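PDB 2H0U: NADPH-flavin oxidoreductase from Helicobacter pylori, which binds flavin mononucleotide and, as a member of the nitroreductase family, probably uses NADPH or NADH to reduce flavins or nitrogen-containing compounds. Local coordinates for residues Gln12-Lys17 and Gly195-Glu200. Sequence-based numbering, arbitrary orientation.
Sequences QRFAAK and GYRNQE. With FMN (flavin mononucleotide), chain B.
Phe14 touches Arg197, Gln199 and Glu200 with the far end of its ring, and following it outward shows how one residue can serve both a cofactor site and a loop contact. CB of Phe14 lies 3.5 Å from the phosphate oxygen O2P of FMN. With CG set between the backbone N and the carbonyl carbon (chi1 77°), the ring is swung toward residues 195-200. There CE2 of Phe14 meets CD of Arg197 at 3.6 Å, an edge approach in which the extended arginine chain crosses the phenylalanine at about a right angle. CZ of Phe14 comes 3.8 Å from the backbone O of Glu200, and the amide of Gln199 lies at the ring edge beside CE1. At the end of its extended chain, the Arg197 guanidinium bonds within its own loop, NH1 of Arg197 donating to Gln199 O (2.7 Å), which lies near the guanidinium plane. Beside the ring, Ala16 CB packs on Arg197 CB. The same segment 12-17 also binds FMN: Ala15 N and Arg13 NH1 donate to the FMN phosphate oxygens O2P (2.9 Å) and O1P (2.8 Å), and Lys17 NZ to the flavin carbonyl oxygen O2. Segment 12-17 runs out of the end of helix 3-12, and its partner out of strand 186-195; strand 159-163 borders both, while Arg13 packs on helix 131-155.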
# COMPACT_ATOMS: atom_id res chain seq x y z
N GLN A 12 3.53 -18.04 -2.97
CA GLN A 12 4.71 -18.09 -2.12
C GLN A 12 4.71 -17.01 -1.03
O GLN A 12 5.10 -17.27 0.11
CB GLN A 12 5.99 -18.01 -2.96
CG GLN A 12 7.30 -18.10 -2.18
CD GLN A 12 8.54 -18.07 -3.08
OE1 GLN A 12 8.51 -18.56 -4.21
NE2 GLN A 12 9.66 -17.54 -2.56
N ARG A 13 4.28 -15.80 -1.39
CA ARG A 13 4.17 -14.70 -0.43
C ARG A 13 2.91 -14.99 0.39
O ARG A 13 1.82 -14.98 -0.15
CB ARG A 13 4.02 -13.36 -1.19
CG ARG A 13 4.45 -12.07 -0.39
CD ARG A 13 3.44 -11.64 0.73
NE ARG A 13 2.06 -11.85 0.30
CZ ARG A 13 1.03 -12.13 1.09
NH1 ARG A 13 1.21 -12.18 2.41
NH2 ARG A 13 -0.16 -12.39 0.55
N PHE A 14 3.06 -15.28 1.68
CA PHE A 14 1.90 -15.49 2.54
C PHE A 14 2.24 -14.91 3.90
O PHE A 14 3.39 -14.55 4.15
CB PHE A 14 1.54 -16.98 2.66
CG PHE A 14 2.45 -17.75 3.60
CD1 PHE A 14 2.00 -18.16 4.87
CD2 PHE A 14 3.76 -18.08 3.20
CE1 PHE A 14 2.85 -18.89 5.71
CE2 PHE A 14 4.62 -18.77 4.06
CZ PHE A 14 4.17 -19.18 5.30
N ALA A 15 1.25 -14.81 4.77
CA ALA A 15 1.49 -14.23 6.07
C ALA A 15 2.10 -15.30 6.99
O ALA A 15 1.38 -16.12 7.63
CB ALA A 15 0.19 -13.64 6.66
N ALA A 16 3.43 -15.32 7.02
CA ALA A 16 4.14 -16.32 7.81
C ALA A 16 4.05 -15.98 9.29
O ALA A 16 4.45 -14.89 9.73
CB ALA A 16 5.61 -16.43 7.35
N LYS A 17 3.53 -16.93 10.08
CA LYS A 17 3.38 -16.72 11.53
C LYS A 17 4.41 -17.48 12.37
O LYS A 17 4.57 -17.17 13.57
CB LYS A 17 1.98 -17.13 12.03
CG LYS A 17 0.74 -16.39 11.45
CD LYS A 17 1.01 -15.02 10.82
CE LYS A 17 -0.23 -14.56 10.03
NZ LYS A 17 -1.56 -14.80 10.74
N GLY A 195 11.66 -12.90 7.80
CA GLY A 195 12.54 -14.01 8.19
C GLY A 195 12.26 -15.23 7.36
O GLY A 195 11.71 -15.13 6.26
N TYR A 196 12.62 -16.39 7.89
CA TYR A 196 12.32 -17.65 7.17
C TYR A 196 11.28 -18.49 7.88
O TYR A 196 11.41 -18.77 9.07
CB TYR A 196 13.60 -18.45 6.96
CG TYR A 196 14.57 -17.75 6.08
CD1 TYR A 196 14.46 -17.84 4.70
CD2 TYR A 196 15.61 -16.98 6.62
CE1 TYR A 196 15.35 -17.19 3.87
CE2 TYR A 196 16.52 -16.31 5.80
CZ TYR A 196 16.37 -16.43 4.42
OH TYR A 196 17.26 -15.83 3.58
N ARG A 197 10.27 -18.93 7.14
CA ARG A 197 9.14 -19.65 7.71
C ARG A 197 9.60 -21.00 8.28
O ARG A 197 10.56 -21.61 7.78
CB ARG A 197 8.05 -19.91 6.63
CG ARG A 197 8.54 -20.83 5.48
CD ARG A 197 7.48 -20.95 4.38
NE ARG A 197 7.95 -21.71 3.21
CZ ARG A 197 7.90 -23.04 3.07
NH1 ARG A 197 7.43 -23.83 4.02
NH2 ARG A 197 8.36 -23.58 1.94
N ASN A 198 8.92 -21.43 9.32
CA ASN A 198 9.10 -22.77 9.84
C ASN A 198 7.78 -23.53 9.84
O ASN A 198 7.48 -24.32 10.74
CB ASN A 198 9.70 -22.70 11.24
CG ASN A 198 10.46 -23.94 11.57
OD1 ASN A 198 10.71 -24.77 10.69
ND2 ASN A 198 10.86 -24.08 12.82
N GLN A 199 6.96 -23.27 8.81
CA GLN A 199 5.66 -23.90 8.64
C GLN A 199 5.39 -24.01 7.16
O GLN A 199 6.12 -23.40 6.35
CB GLN A 199 4.55 -23.06 9.29
CG GLN A 199 4.45 -21.66 8.75
CD GLN A 199 3.32 -20.87 9.39
OE1 GLN A 199 2.43 -21.41 10.07
NE2 GLN A 199 3.39 -19.58 9.21
N GLU A 200 4.35 -24.76 6.79
CA GLU A 200 3.98 -24.84 5.37
C GLU A 200 3.39 -23.50 4.91
O GLU A 200 2.87 -22.72 5.73
CB GLU A 200 2.99 -25.99 5.11
CG GLU A 200 3.58 -27.39 5.35
CD GLU A 200 4.65 -27.79 4.34
OE1 GLU A 200 4.45 -27.64 3.12
OE2 GLU A 200 5.72 -28.27 4.78
N1 FMN B . -1.52 -11.11 10.79
C2 FMN B . -1.31 -11.24 12.16
O2 FMN B . -1.24 -12.36 12.64
N3 FMN B . -1.22 -10.14 12.98
C4 FMN B . -1.36 -8.89 12.45
O4 FMN B . -1.14 -7.91 13.15
C4A FMN B . -1.62 -8.76 11.06
N5 FMN B . -1.76 -7.51 10.51
C5A FMN B . -1.91 -7.34 9.15
C6 FMN B . -2.02 -6.03 8.65
C7 FMN B . -2.18 -5.86 7.27
C7M FMN B . -1.92 -4.50 6.70
C8 FMN B . -2.27 -6.97 6.39
C8M FMN B . -2.14 -6.74 4.88
C9 FMN B . -2.16 -8.25 6.91
C9A FMN B . -2.00 -8.44 8.29
N10 FMN B . -1.90 -9.73 8.84
C10 FMN B . -1.68 -9.87 10.23
C1' FMN B . -1.99 -10.97 8.00
C2' FMN B . -3.38 -11.15 7.36
O2' FMN B . -4.17 -11.91 8.24
C3' FMN B . -3.16 -11.91 6.04
O3' FMN B . -2.39 -11.13 5.16
C4' FMN B . -4.44 -12.26 5.27
O4' FMN B . -5.17 -13.18 6.05
C5' FMN B . -4.20 -12.84 3.87
O5' FMN B . -3.42 -14.04 4.04
P FMN B . -2.01 -14.18 3.30
O1P FMN B . -1.21 -12.96 3.69
O2P FMN B . -1.37 -15.46 3.85
O3P FMN B . -2.19 -14.27 1.81